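Local coordinates for CHAD domain protein (Streptomyces chartreusis, PDB 6RN5) that probably binds inorganic polyphosphate through its all-helical CHAD domain and also binds copper ions, at residues Glu34-Leu39 against Lys209-Ala214; Leu92-Gly97 against Met198-Phe203; Ala244-Ile249 against Ala275-Val280; Gln279-Leu284 against Ala313-Arg318. All blocks are in the same frame, centred on the assembly; numbering follows the deposited sequence.

Interaction 1: residues Glu34-Leu39 against Lys209-Ala214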
loop_
_atom_site.group_PDB
_atom_site.type_symbol
_atom_site.label_atom_id
_atom_site.label_comp_id
_atom_site.label_asym_id
_atom_site.label_seq_id
_atom_site.Cartn_x
_atom_site.Cartn_y
_atom_site.Cartn_z
ATOM N N GLU A 34 -37.657 -24.261 1.654
ATOM C CA GLU A 34 -37.198 -22.856 1.700
ATOM C C GLU A 34 -37.086 -22.205 0.332
ATOM O O GLU A 34 -37.435 -21.057 0.197
ATOM C CB GLU A 34 -35.844 -22.691 2.391
ATOM C CG GLU A 34 -35.908 -22.941 3.893
ATOM C CD GLU A 34 -37.019 -22.138 4.584
ATOM O OE1 GLU A 34 -36.969 -20.887 4.518
ATOM O OE2 GLU A 34 -37.938 -22.757 5.183
ATOM N N PHE A 35 -36.539 -22.913 -0.655
ATOM C CA PHE A 35 -36.490 -22.406 -2.026
ATOM C C PHE A 35 -37.888 -22.112 -2.589
ATOM O O PHE A 35 -38.085 -21.107 -3.264
ATOM C CB PHE A 35 -35.785 -23.421 -2.932
ATOM C CG PHE A 35 -35.580 -22.949 -4.337
ATOM C CD1 PHE A 35 -36.532 -23.177 -5.296
ATOM C CD2 PHE A 35 -34.427 -22.281 -4.692
ATOM C CE1 PHE A 35 -36.350 -22.768 -6.606
ATOM C CE2 PHE A 35 -34.208 -21.865 -6.004
ATOM C CZ PHE A 35 -35.174 -22.121 -6.971
ATOM N N LEU A 36 -38.849 -23.008 -2.345
ATOM C CA LEU A 36 -40.207 -22.787 -2.841
ATOM C C LEU A 36 -40.895 -21.649 -2.108
ATOM O O LEU A 36 -41.602 -20.859 -2.725
ATOM C CB LEU A 36 -41.053 -24.033 -2.767
ATOM C CG LEU A 36 -40.528 -25.233 -3.555
ATOM C CD1 LEU A 36 -41.334 -26.455 -3.134
ATOM C CD2 LEU A 36 -40.545 -25.032 -5.052
ATOM N N ARG A 37 -40.669 -21.529 -0.821
ATOM C CA ARG A 37 -41.169 -20.341 -0.092
ATOM C C ARG A 37 -40.671 -19.048 -0.653
ATOM O O ARG A 37 -41.449 -18.134 -0.914
ATOM C CB ARG A 37 -40.750 -20.370 1.344
ATOM C CG ARG A 37 -41.753 -21.109 2.159
ATOM C CD ARG A 37 -41.284 -21.225 3.590
ATOM N NE ARG A 37 -41.883 -22.397 4.201
ATOM C CZ ARG A 37 -41.563 -22.846 5.404
ATOM N NH1 ARG A 37 -40.641 -22.224 6.151
ATOM N NH2 ARG A 37 -42.181 -23.922 5.865
ATOM N N ALA A 38 -39.361 -18.958 -0.811
ATOM C CA ALA A 38 -38.769 -17.764 -1.364
ATOM C C ALA A 38 -39.314 -17.484 -2.756
ATOM O O ALA A 38 -39.619 -16.350 -3.106
ATOM C CB ALA A 38 -37.261 -17.891 -1.406
ATOM N N LEU A 39 -39.434 -18.525 -3.559
ATOM C CA LEU A 39 -39.949 -18.366 -4.893
ATOM C C LEU A 39 -41.371 -17.799 -4.879
ATOM O O LEU A 39 -41.653 -16.924 -5.672
ATOM C CB LEU A 39 -39.901 -19.691 -5.645
ATOM C CG LEU A 39 -40.387 -19.647 -7.074
ATOM C CD1 LEU A 39 -39.682 -18.549 -7.871
ATOM C CD2 LEU A 39 -40.196 -21.001 -7.745
ATOM N N LYS A 209 -38.227 -29.305 -10.367
ATOM C CA LYS A 209 -37.478 -30.401 -9.727
ATOM C C LYS A 209 -37.243 -30.143 -8.277
ATOM O O LYS A 209 -37.363 -31.054 -7.457
ATOM C CB LYS A 209 -36.183 -30.646 -10.454
ATOM C CG LYS A 209 -36.486 -31.151 -11.835
ATOM C CD LYS A 209 -35.245 -31.583 -12.565
ATOM C CE LYS A 209 -35.592 -31.694 -14.039
ATOM N NZ LYS A 209 -34.464 -32.244 -14.831
ATOM N N VAL A 210 -36.970 -28.888 -7.927
ATOM C CA VAL A 210 -36.879 -28.545 -6.512
ATOM C C VAL A 210 -38.203 -28.808 -5.809
ATOM O O VAL A 210 -38.237 -29.343 -4.682
ATOM C CB VAL A 210 -36.407 -27.097 -6.313
ATOM C CG1 VAL A 210 -36.455 -26.697 -4.856
ATOM C CG2 VAL A 210 -34.981 -26.968 -6.855
ATOM N N ALA A 211 -39.315 -28.478 -6.475
ATOM C CA ALA A 211 -40.650 -28.834 -5.935
ATOM C C ALA A 211 -40.786 -30.344 -5.648
ATOM O O ALA A 211 -41.254 -30.718 -4.618
ATOM C CB ALA A 211 -41.756 -28.381 -6.873
ATOM N N VAL A 212 -40.366 -31.197 -6.576
ATOM C CA VAL A 212 -40.396 -32.620 -6.362
ATOM C C VAL A 212 -39.552 -32.982 -5.156
ATOM O O VAL A 212 -39.962 -33.740 -4.325
ATOM C CB VAL A 212 -39.904 -33.373 -7.609
ATOM C CG1 VAL A 212 -39.715 -34.862 -7.302
ATOM C CG2 VAL A 212 -40.922 -33.199 -8.736
ATOM N N LEU A 213 -38.364 -32.389 -5.056
ATOM C CA LEU A 213 -37.437 -32.667 -3.971
ATOM C C LEU A 213 -37.981 -32.274 -2.623
ATOM O O LEU A 213 -37.566 -32.792 -1.609
ATOM C CB LEU A 213 -36.115 -31.902 -4.219
ATOM C CG LEU A 213 -34.958 -32.081 -3.237
ATOM C CD1 LEU A 213 -34.519 -33.550 -3.136
ATOM C CD2 LEU A 213 -33.769 -31.219 -3.648
ATOM N N ALA A 214 -38.859 -31.290 -2.564
ATOM C CA ALA A 214 -39.469 -30.982 -1.261
ATOM C C ALA A 214 -40.269 -32.187 -0.698
ATOM O O ALA A 214 -40.461 -32.267 0.482
ATOM C CB ALA A 214 -40.348 -29.732 -1.343
#

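Interaction 2: residues Leu92-Gly97 against Met198-Phe203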
loop_
_atom_site.group_PDB
_atom_site.type_symbol
_atom_site.label_atom_id
_atom_site.label_comp_id
_atom_site.label_asym_id
_atom_site.label_seq_id
_atom_site.Cartn_x
_atom_site.Cartn_y
_atom_site.Cartn_z
ATOM N N LEU A 92 -28.874 -25.651 -10.798
ATOM C CA LEU A 92 -28.831 -24.918 -9.552
ATOM C C LEU A 92 -27.721 -23.866 -9.511
ATOM O O LEU A 92 -27.917 -22.781 -8.973
ATOM C CB LEU A 92 -28.641 -25.886 -8.394
ATOM C CG LEU A 92 -29.859 -26.760 -8.082
ATOM C CD1 LEU A 92 -29.476 -27.921 -7.181
ATOM C CD2 LEU A 92 -30.973 -25.902 -7.467
ATOM N N ALA A 93 -26.562 -24.206 -10.062
ATOM C CA ALA A 93 -25.450 -23.253 -10.157
ATOM C C ALA A 93 -25.832 -22.073 -11.068
ATOM O O ALA A 93 -25.588 -20.886 -10.742
ATOM C CB ALA A 93 -24.209 -23.952 -10.698
ATOM N N TRP A 94 -26.425 -22.400 -12.213
ATOM C CA TRP A 94 -26.945 -21.360 -13.079
ATOM C C TRP A 94 -27.930 -20.461 -12.281
ATOM O O TRP A 94 -27.878 -19.256 -12.356
ATOM C CB TRP A 94 -27.566 -21.957 -14.338
ATOM C CG TRP A 94 -28.291 -20.921 -15.142
ATOM C CD1 TRP A 94 -27.730 -19.943 -15.913
ATOM C CD2 TRP A 94 -29.714 -20.740 -15.234
ATOM N NE1 TRP A 94 -28.716 -19.144 -16.448
ATOM C CE2 TRP A 94 -29.941 -19.624 -16.066
ATOM C CE3 TRP A 94 -30.813 -21.400 -14.684
ATOM C CZ2 TRP A 94 -31.234 -19.162 -16.366
ATOM C CZ3 TRP A 94 -32.091 -20.947 -14.982
ATOM C CH2 TRP A 94 -32.294 -19.847 -15.811
ATOM N N VAL A 95 -28.783 -21.037 -11.459
ATOM C CA VAL A 95 -29.741 -20.213 -10.743
ATOM C C VAL A 95 -29.048 -19.292 -9.740
ATOM O O VAL A 95 -29.373 -18.086 -9.645
ATOM C CB VAL A 95 -30.779 -21.066 -9.982
ATOM C CG1 VAL A 95 -31.578 -20.197 -9.005
ATOM C CG2 VAL A 95 -31.711 -21.809 -10.946
ATOM N N SER A 96 -28.191 -19.865 -8.889
ATOM C CA SER A 96 -27.632 -19.073 -7.788
ATOM C C SER A 96 -26.689 -17.977 -8.337
ATOM O O SER A 96 -26.689 -16.858 -7.822
ATOM C CB SER A 96 -26.930 -19.958 -6.765
ATOM O OG SER A 96 -25.846 -20.561 -7.397
ATOM N N GLY A 97 -25.944 -18.296 -9.384
ATOM C CA GLY A 97 -25.067 -17.308 -10.073
ATOM C C GLY A 97 -25.832 -16.167 -10.764
ATOM O O GLY A 97 -25.473 -14.998 -10.648
ATOM N N MET A 198 -35.672 -15.734 -14.504
ATOM C CA MET A 198 -36.698 -16.200 -13.613
ATOM C C MET A 198 -38.051 -16.423 -14.263
ATOM O O MET A 198 -38.856 -17.184 -13.739
ATOM C CB MET A 198 -36.875 -15.228 -12.478
ATOM C CG MET A 198 -35.697 -15.338 -11.533
ATOM S SD MET A 198 -36.108 -14.562 -9.997
ATOM C CE MET A 198 -37.168 -15.824 -9.277
ATOM N N GLY A 199 -38.302 -15.762 -15.386
ATOM C CA GLY A 199 -39.503 -16.054 -16.178
ATOM C C GLY A 199 -39.301 -17.157 -17.224
ATOM O O GLY A 199 -40.235 -17.493 -17.933
ATOM N N SER A 200 -38.114 -17.755 -17.304
ATOM C CA SER A 200 -37.770 -18.632 -18.432
ATOM C C SER A 200 -38.174 -20.059 -18.185
ATOM O O SER A 200 -38.412 -20.471 -17.053
ATOM C CB SER A 200 -36.248 -18.631 -18.715
ATOM O OG SER A 200 -35.518 -19.138 -17.605
ATOM N N SER A 201 -38.193 -20.827 -19.260
ATOM C CA SER A 201 -38.603 -22.187 -19.176
ATOM C C SER A 201 -37.463 -22.986 -18.517
ATOM O O SER A 201 -37.702 -23.924 -17.790
ATOM C CB SER A 201 -39.004 -22.686 -20.564
ATOM O OG SER A 201 -37.833 -22.936 -21.276
ATOM N N ARG A 202 -36.231 -22.530 -18.666
ATOM C CA ARG A 202 -35.110 -23.170 -17.983
ATOM C C ARG A 202 -35.263 -23.092 -16.495
ATOM O O ARG A 202 -35.104 -24.071 -15.797
ATOM C CB ARG A 202 -33.805 -22.499 -18.339
ATOM C CG ARG A 202 -32.614 -23.379 -18.011
ATOM C CD ARG A 202 -31.329 -22.612 -18.253
ATOM N NE ARG A 202 -30.183 -23.308 -17.712
ATOM C CZ ARG A 202 -28.915 -22.894 -17.791
ATOM N NH1 ARG A 202 -28.592 -21.759 -18.397
ATOM N NH2 ARG A 202 -27.956 -23.633 -17.256
ATOM N N PHE A 203 -35.576 -21.910 -16.007
ATOM C CA PHE A 203 -35.789 -21.755 -14.610
ATOM C C PHE A 203 -36.952 -22.569 -14.089
ATOM O O PHE A 203 -36.870 -23.151 -13.026
ATOM C CB PHE A 203 -36.054 -20.311 -14.266
ATOM C CG PHE A 203 -36.230 -20.079 -12.800
ATOM C CD1 PHE A 203 -35.136 -19.847 -11.988
ATOM C CD2 PHE A 203 -37.464 -20.090 -12.235
ATOM C CE1 PHE A 203 -35.288 -19.645 -10.620
ATOM C CE2 PHE A 203 -37.626 -19.868 -10.872
ATOM C CZ PHE A 203 -36.534 -19.655 -10.069
#

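Interaction 3: residues Ala244-Ile249 against Ala275-Val280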
loop_
_atom_site.group_PDB
_atom_site.type_symbol
_atom_site.label_atom_id
_atom_site.label_comp_id
_atom_site.label_asym_id
_atom_site.label_seq_id
_atom_site.Cartn_x
_atom_site.Cartn_y
_atom_site.Cartn_z
ATOM N N ALA A 244 -3.531 -26.599 3.533
ATOM C CA ALA A 244 -2.109 -27.044 3.669
ATOM C C ALA A 244 -1.270 -26.697 2.446
ATOM O O ALA A 244 -0.119 -26.367 2.571
ATOM C CB ALA A 244 -2.022 -28.559 3.931
ATOM N N ALA A 245 -1.872 -26.750 1.277
ATOM C CA ALA A 245 -1.202 -26.410 0.039
ATOM C C ALA A 245 -1.080 -24.902 -0.246
ATOM O O ALA A 245 -0.401 -24.538 -1.194
ATOM C CB ALA A 245 -1.887 -27.103 -1.121
ATOM N N LEU A 246 -1.692 -24.018 0.553
ATOM C CA LEU A 246 -1.442 -22.563 0.379
ATOM C C LEU A 246 -0.113 -22.096 1.025
ATOM O O LEU A 246 0.266 -22.564 2.116
ATOM C CB LEU A 246 -2.528 -21.717 1.048
ATOM C CG LEU A 246 -3.974 -21.990 0.749
ATOM C CD1 LEU A 246 -4.869 -21.179 1.688
ATOM C CD2 LEU A 246 -4.228 -21.681 -0.710
ATOM N N PRO A 247 0.528 -21.079 0.430
ATOM C CA PRO A 247 1.733 -20.417 1.028
ATOM C C PRO A 247 1.508 -19.668 2.372
ATOM O O PRO A 247 0.461 -19.072 2.564
ATOM C CB PRO A 247 2.149 -19.410 -0.043
ATOM C CG PRO A 247 1.366 -19.752 -1.287
ATOM C CD PRO A 247 0.138 -20.503 -0.870
ATOM N N LEU A 248 2.487 -19.699 3.283
ATOM C CA LEU A 248 2.441 -18.922 4.550
ATOM C C LEU A 248 2.508 -17.390 4.267
ATOM O O LEU A 248 2.869 -16.983 3.168
ATOM C CB LEU A 248 3.605 -19.366 5.463
ATOM C CG LEU A 248 3.844 -18.774 6.874
ATOM C CD1 LEU A 248 3.304 -19.676 7.981
ATOM C CD2 LEU A 248 5.329 -18.509 7.118
ATOM N N ILE A 249 2.128 -16.555 5.237
ATOM C CA ILE A 249 2.312 -15.089 5.160
ATOM C C ILE A 249 2.861 -14.534 6.495
ATOM O O ILE A 249 2.512 -15.035 7.572
ATOM C CB ILE A 249 0.986 -14.331 4.838
ATOM C CG1 ILE A 249 0.311 -14.875 3.585
ATOM C CG2 ILE A 249 1.218 -12.832 4.680
ATOM C CD1 ILE A 249 -0.823 -15.804 3.920
ATOM N N ALA A 275 -6.419 -17.857 -7.399
ATOM C CA ALA A 275 -7.246 -19.040 -7.726
ATOM C C ALA A 275 -7.240 -20.081 -6.598
ATOM O O ALA A 275 -8.276 -20.512 -6.179
ATOM C CB ALA A 275 -6.872 -19.664 -9.084
ATOM N N PRO A 276 -6.070 -20.437 -6.067
ATOM C CA PRO A 276 -6.138 -21.398 -4.947
ATOM C C PRO A 276 -6.926 -20.914 -3.710
ATOM O O PRO A 276 -7.595 -21.709 -3.065
ATOM C CB PRO A 276 -4.666 -21.640 -4.590
ATOM C CG PRO A 276 -3.838 -20.784 -5.524
ATOM C CD PRO A 276 -4.715 -20.316 -6.641
ATOM N N TRP A 277 -6.822 -19.631 -3.387
ATOM C CA TRP A 277 -7.604 -19.012 -2.295
ATOM C C TRP A 277 -9.123 -19.030 -2.536
ATOM O O TRP A 277 -9.926 -19.308 -1.630
ATOM C CB TRP A 277 -7.147 -17.580 -2.088
ATOM C CG TRP A 277 -5.824 -17.534 -1.467
ATOM C CD1 TRP A 277 -4.619 -17.528 -2.092
ATOM C CD2 TRP A 277 -5.546 -17.509 -0.071
ATOM N NE1 TRP A 277 -3.610 -17.490 -1.177
ATOM C CE2 TRP A 277 -4.155 -17.486 0.075
ATOM C CE3 TRP A 277 -6.338 -17.503 1.062
ATOM C CZ2 TRP A 277 -3.548 -17.447 1.295
ATOM C CZ3 TRP A 277 -5.723 -17.457 2.289
ATOM C CH2 TRP A 277 -4.356 -17.433 2.397
ATOM N N HIS A 278 -9.498 -18.764 -3.773
ATOM C CA HIS A 278 -10.907 -18.818 -4.140
ATOM C C HIS A 278 -11.433 -20.223 -4.166
ATOM O O HIS A 278 -12.612 -20.446 -3.840
ATOM C CB HIS A 278 -11.176 -18.080 -5.448
ATOM C CG HIS A 278 -10.949 -16.600 -5.322
ATOM N ND1 HIS A 278 -10.781 -15.763 -6.408
ATOM C CD2 HIS A 278 -10.791 -15.823 -4.222
ATOM C CE1 HIS A 278 -10.572 -14.530 -5.980
ATOM N NE2 HIS A 278 -10.569 -14.537 -4.658
ATOM N N GLN A 279 -10.575 -21.179 -4.510
ATOM C CA GLN A 279 -10.953 -22.597 -4.354
ATOM C C GLN A 279 -11.142 -22.997 -2.888
ATOM O O GLN A 279 -12.094 -23.655 -2.527
ATOM C CB GLN A 279 -9.911 -23.498 -5.032
ATOM C CG GLN A 279 -10.359 -24.943 -5.170
ATOM C CD GLN A 279 -11.732 -25.054 -5.836
ATOM O OE1 GLN A 279 -12.087 -24.249 -6.723
ATOM N NE2 GLN A 279 -12.504 -26.050 -5.422
ATOM N N VAL A 280 -10.239 -22.592 -2.034
ATOM C CA VAL A 280 -10.444 -22.785 -0.625
ATOM C C VAL A 280 -11.743 -22.131 -0.119
ATOM O O VAL A 280 -12.437 -22.729 0.691
ATOM C CB VAL A 280 -9.204 -22.346 0.156
ATOM C CG1 VAL A 280 -9.484 -22.114 1.629
ATOM C CG2 VAL A 280 -8.120 -23.407 -0.023
#

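Interaction 4: residues Gln279-Leu284 against Ala313-Arg318. With SO4 (sulfate ion), chain F.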
loop_
_atom_site.group_PDB
_atom_site.type_symbol
_atom_site.label_atom_id
_atom_site.label_comp_id
_atom_site.label_asym_id
_atom_site.label_seq_id
_atom_site.Cartn_x
_atom_site.Cartn_y
_atom_site.Cartn_z
ATOM N N GLN A 279 -10.575 -21.179 -4.510
ATOM C CA GLN A 279 -10.953 -22.597 -4.354
ATOM C C GLN A 279 -11.142 -22.997 -2.888
ATOM O O GLN A 279 -12.094 -23.655 -2.527
ATOM C CB GLN A 279 -9.911 -23.498 -5.032
ATOM C CG GLN A 279 -10.359 -24.943 -5.170
ATOM C CD GLN A 279 -11.732 -25.054 -5.836
ATOM O OE1 GLN A 279 -12.087 -24.249 -6.723
ATOM N NE2 GLN A 279 -12.504 -26.050 -5.422
ATOM N N VAL A 280 -10.239 -22.592 -2.034
ATOM C CA VAL A 280 -10.444 -22.785 -0.625
ATOM C C VAL A 280 -11.743 -22.131 -0.119
ATOM O O VAL A 280 -12.437 -22.729 0.691
ATOM C CB VAL A 280 -9.204 -22.346 0.156
ATOM C CG1 VAL A 280 -9.484 -22.114 1.629
ATOM C CG2 VAL A 280 -8.120 -23.407 -0.023
ATOM N N ARG A 281 -12.090 -20.952 -0.613
ATOM C CA ARG A 281 -13.372 -20.306 -0.233
ATOM C C ARG A 281 -14.515 -21.265 -0.550
ATOM O O ARG A 281 -15.390 -21.496 0.251
ATOM C CB ARG A 281 -13.607 -19.031 -1.034
ATOM C CG ARG A 281 -14.818 -18.213 -0.603
ATOM C CD ARG A 281 -14.957 -16.924 -1.413
ATOM N NE ARG A 281 -16.315 -16.436 -1.322
ATOM C CZ ARG A 281 -17.276 -16.805 -2.158
ATOM N NH1 ARG A 281 -17.018 -17.607 -3.179
ATOM N NH2 ARG A 281 -18.497 -16.344 -1.994
ATOM N N LEU A 282 -14.518 -21.838 -1.738
ATOM C CA LEU A 282 -15.598 -22.788 -2.069
ATOM C C LEU A 282 -15.573 -24.065 -1.222
ATOM O O LEU A 282 -16.635 -24.551 -0.855
ATOM C CB LEU A 282 -15.617 -23.154 -3.557
ATOM C CG LEU A 282 -15.806 -21.979 -4.514
ATOM C CD1 LEU A 282 -15.580 -22.433 -5.944
ATOM C CD2 LEU A 282 -17.171 -21.316 -4.391
ATOM N N LEU A 283 -14.374 -24.594 -0.926
ATOM C CA LEU A 283 -14.265 -25.843 -0.184
ATOM C C LEU A 283 -14.769 -25.585 1.264
ATOM O O LEU A 283 -15.363 -26.440 1.904
ATOM C CB LEU A 283 -12.830 -26.370 -0.177
ATOM C CG LEU A 283 -12.308 -26.938 -1.508
ATOM C CD1 LEU A 283 -10.789 -27.073 -1.540
ATOM C CD2 LEU A 283 -12.936 -28.275 -1.869
ATOM N N LEU A 284 -14.510 -24.409 1.763
ATOM C CA LEU A 284 -14.923 -24.080 3.127
ATOM C C LEU A 284 -16.443 -24.038 3.208
ATOM O O LEU A 284 -17.059 -24.564 4.127
ATOM C CB LEU A 284 -14.263 -22.786 3.590
ATOM C CG LEU A 284 -14.858 -22.239 4.892
ATOM C CD1 LEU A 284 -14.684 -23.241 5.997
ATOM C CD2 LEU A 284 -14.155 -20.949 5.256
ATOM N N ALA A 313 -13.082 -13.812 6.054
ATOM C CA ALA A 313 -11.854 -13.365 5.475
ATOM C C ALA A 313 -11.773 -13.786 4.017
ATOM O O ALA A 313 -11.311 -13.018 3.200
ATOM C CB ALA A 313 -10.695 -13.916 6.245
ATOM N N LEU A 314 -12.245 -14.986 3.675
ATOM C CA LEU A 314 -12.234 -15.382 2.259
ATOM C C LEU A 314 -13.252 -14.612 1.404
ATOM O O LEU A 314 -13.011 -14.391 0.217
ATOM C CB LEU A 314 -12.443 -16.868 2.092
ATOM C CG LEU A 314 -11.351 -17.696 2.783
ATOM C CD1 LEU A 314 -11.644 -19.199 2.735
ATOM C CD2 LEU A 314 -9.984 -17.390 2.232
ATOM N N ASN A 315 -14.370 -14.167 1.974
ATOM C CA ASN A 315 -15.268 -13.282 1.197
ATOM C C ASN A 315 -14.624 -11.911 0.918
ATOM O O ASN A 315 -14.822 -11.335 -0.138
ATOM C CB ASN A 315 -16.609 -13.060 1.887
ATOM C CG ASN A 315 -17.495 -14.297 1.922
ATOM O OD1 ASN A 315 -17.317 -15.280 1.161
ATOM N ND2 ASN A 315 -18.475 -14.254 2.812
ATOM N N ARG A 316 -13.874 -11.382 1.860
ATOM C CA ARG A 316 -13.235 -10.116 1.639
ATOM C C ARG A 316 -12.168 -10.290 0.590
ATOM O O ARG A 316 -11.966 -9.426 -0.252
ATOM C CB ARG A 316 -12.696 -9.550 2.954
ATOM C CG ARG A 316 -13.820 -8.865 3.755
ATOM C CD ARG A 316 -13.744 -9.095 5.252
ATOM N NE ARG A 316 -12.443 -8.754 5.832
ATOM C CZ ARG A 316 -11.813 -9.447 6.792
ATOM N NH1 ARG A 316 -12.325 -10.563 7.303
ATOM N NH2 ARG A 316 -10.628 -9.022 7.230
ATOM N N HIS A 317 -11.482 -11.427 0.635
ATOM C CA HIS A 317 -10.467 -11.755 -0.358
ATOM C C HIS A 317 -11.061 -11.691 -1.773
ATOM O O HIS A 317 -10.535 -11.077 -2.671
ATOM C CB HIS A 317 -9.883 -13.126 -0.049
ATOM C CG HIS A 317 -8.746 -13.520 -0.936
ATOM N ND1 HIS A 317 -8.909 -13.782 -2.271
ATOM C CD2 HIS A 317 -7.433 -13.692 -0.680
ATOM C CE1 HIS A 317 -7.740 -14.115 -2.799
ATOM N NE2 HIS A 317 -6.829 -14.074 -1.859
ATOM N N ARG A 318 -12.180 -12.342 -1.943
ATOM C CA ARG A 318 -12.839 -12.433 -3.207
ATOM C C ARG A 318 -13.369 -11.070 -3.636
ATOM O O ARG A 318 -13.163 -10.674 -4.772
ATOM C CB ARG A 318 -13.981 -13.451 -3.103
ATOM C CG ARG A 318 -14.557 -13.896 -4.439
ATOM C CD ARG A 318 -15.696 -13.032 -4.894
ATOM N NE ARG A 318 -16.822 -13.048 -3.962
ATOM C CZ ARG A 318 -17.950 -13.743 -4.135
ATOM N NH1 ARG A 318 -18.146 -14.523 -5.204
ATOM N NH2 ARG A 318 -18.903 -13.637 -3.226
HETATM S S SO4 F . -21.281 -16.698 -4.542
HETATM O O1 SO4 F . -22.450 -17.599 -4.773
HETATM O O2 SO4 F . -21.409 -16.069 -3.221
HETATM O O3 SO4 F . -19.963 -17.445 -4.611
HETATM O O4 SO4 F . -21.380 -15.621 -5.553
#

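Interaction 1: residues Glu34-Leu39 against Lys209-Ala214
Val210 and Phe35 meet where helix 201-213 crosses helix 21-42 in the all-helical CHAD fold, the local axes at 130°, a steep crossing between perpendicular and antiparallel. The joint illustrates how two helices can be fastened by apolar carbon alone: no hydrogen bond passes between the segments. Val210 comes first. Its CG1 branch, anti to the backbone N (chi1 174°), is turned to the phenyl ring and lies 3.5 Å from Phe35 CD1, an oblique approach in which the two side chains cross at about a right angle. The Phe35 side chain also touches Leu62 and Ser65, so helix 56-75 joins the packing. Next, Ala211 offers backbone as much as methyl. With so small a side chain, its CA comes within 6.8 Å of that of Leu36, and the forked leucine end settles on it: CD1 of Leu36 is 3.7 Å from Ala211 CA, while CD2 of Leu36 is 4.0 Å from Ala211 CB. A carbonate ion, probably from the crystallisation liquor, sits about 4 Å from the Ala211 side chain. Ala214, which also rests on Ala32 and Thr33, completes the contact, its CB 3.9 Å from Leu36 CD1.

Interaction 2: residues Leu92-Gly97 against Met198-Phe203
Trp94 and Arg202 form the main face of this contact, a flat stack of indole and guanidinium, planes 11° apart, that fastens the capped N-terminal end of helix 201-213 to helix 82-120 in the all-helical CHAD domain. As a cation-pi pair it is close: Arg202 CZ lies 3.5 Å from the centroid of the Trp94 five-membered ring. A CH-pi contact extends it, with Arg202 CD 3.6 Å above the centroid of the six-membered ring. The arginine covers both rings because its chain is extended from CG to NE. Its NE is also salt-bridged to Glu91.

No hydrogen bond crosses between the segments; Ser200, the N-cap, bonds on its own side. Its OG accepts from Phe203 N at 3.2 Å, almost straight, and is hydrogen-bonded to Ala197 O as well; the same oxygen stands at the indole edge, 3.8 Å from Trp94 CH2.

Apolar contacts lie deeper. Phe203 CB is 4.1 Å from Trp94 CZ3, and Val95 CG2 is 4.1 Å from Phe203 CD1. Together these imply a graded interface: buried carbon beneath, and above it a cation probably balanced by the carboxylate of Glu91 and stabilised by the indole pi face.

Interaction 3: residues Ala244-Ile249 against Ala275-Val280
Leu246 stands over one face of the Trp277 indole, its CD1 methyl seated almost directly over the centre of the six-membered ring. The CH-pi distance from Leu246 CD1 to that centroid of Trp277 is 3.7 Å, only 7° off the normal. The other leucine branch turns to the helix itself, CD2 lying 3.9 Å from Pro276 CB, while CD1 also lies 4.3 Å from Val280 CG2. Trp277 is set for this by a first torsion of -72°, which puts CG anti to the carbonyl carbon and brings the benzo end nearer the loop. On the opposite face His317 stacks, so the indole lies between leucine and histidine; Arg359 makes a cation-pi contact with the same indole. Ile249 meets it from the opposing direction, its CD1 4.1 Å obliquely from Trp277 CZ2, though this residue is poorly ordered; its backbone N is hydrogen-bonded to Gln363. Were Trp277 an alanine, Leu246 would probably lose its aromatic floor and His317 its stacking partner, opening a gap between loop and helix. The arrangement is that of a connecting loop, here leaving helix 229-244, folded back over the apolar side of the next helix, 274-295, in an all-helical bundle.

Interaction 4: residues Gln279-Leu284 against Ala313-Arg318
The helical segments bearing Arg281 and Leu314 run roughly antiparallel, at 142°, and come as near as 5.6 Å between the CA atoms of these two residues. At that close point the two side chains run alongside one another, pointing opposite ways, Arg281 CG lying 3.8 Å from Leu314 CB. Leu314 carries the apolar half of the contact: its CD1 is 3.8 Å from Val280 CG1 and 4.0 Å from Leu284 CD2, and Phe362 of helix 338-366 covers it further.

The polar half begins where the extended chain of Arg281 ends. Its NE donates to Asn315 OD1 at 2.9 Å, with an angle of 154° at the hydrogen; the bond lies in the carbonyl plane of the amide and close to the guanidinium plane, and it limits how the arginine head can turn. Arg318, by contrast, is bent along its chain and folds its guanidinium over one face of that of Arg281. The two cations share a sulfate. Arg281 grips it edge-on, NH1 bonding to O3 and NH2 to both O2 and O3, with Arg281 NH2 3.2 Å from sulfate O2. Arg318 adds weak bonds from NH1 and NH2, the shortest placing its NH1 3.4 Å from sulfate O4.

A leucine in place of Arg281 would probably cost the sulfate its stronger bonds and leave Asn315 OD1 without this donor. Paired arginines on adjacent helices holding a tetrahedral oxyanion, itself probably from the crystallisation liquor, are consistent with the polyphosphate-binding surface of a CHAD domain.

Followed from the N terminus, interaction 1 closes the longest loop, bringing helix 21-42 to helix 201-213. Interaction 2 opens and closes within that span, joining helix 82-120 to the start of the same helix 201-213; the two touch through Leu39 and Phe203. The chain then passes to a second region. Interaction 3 ties the loop after helix 229-244 to helix 274-295, and interaction 4 begins on the residues where it ends, sharing Gln279 and Val280 and carrying the link on to helix 305-331. The pairs are in series: interaction 1 lies about 35 Å, centre to centre, from interaction 3, on the opposite side of the chain's centre.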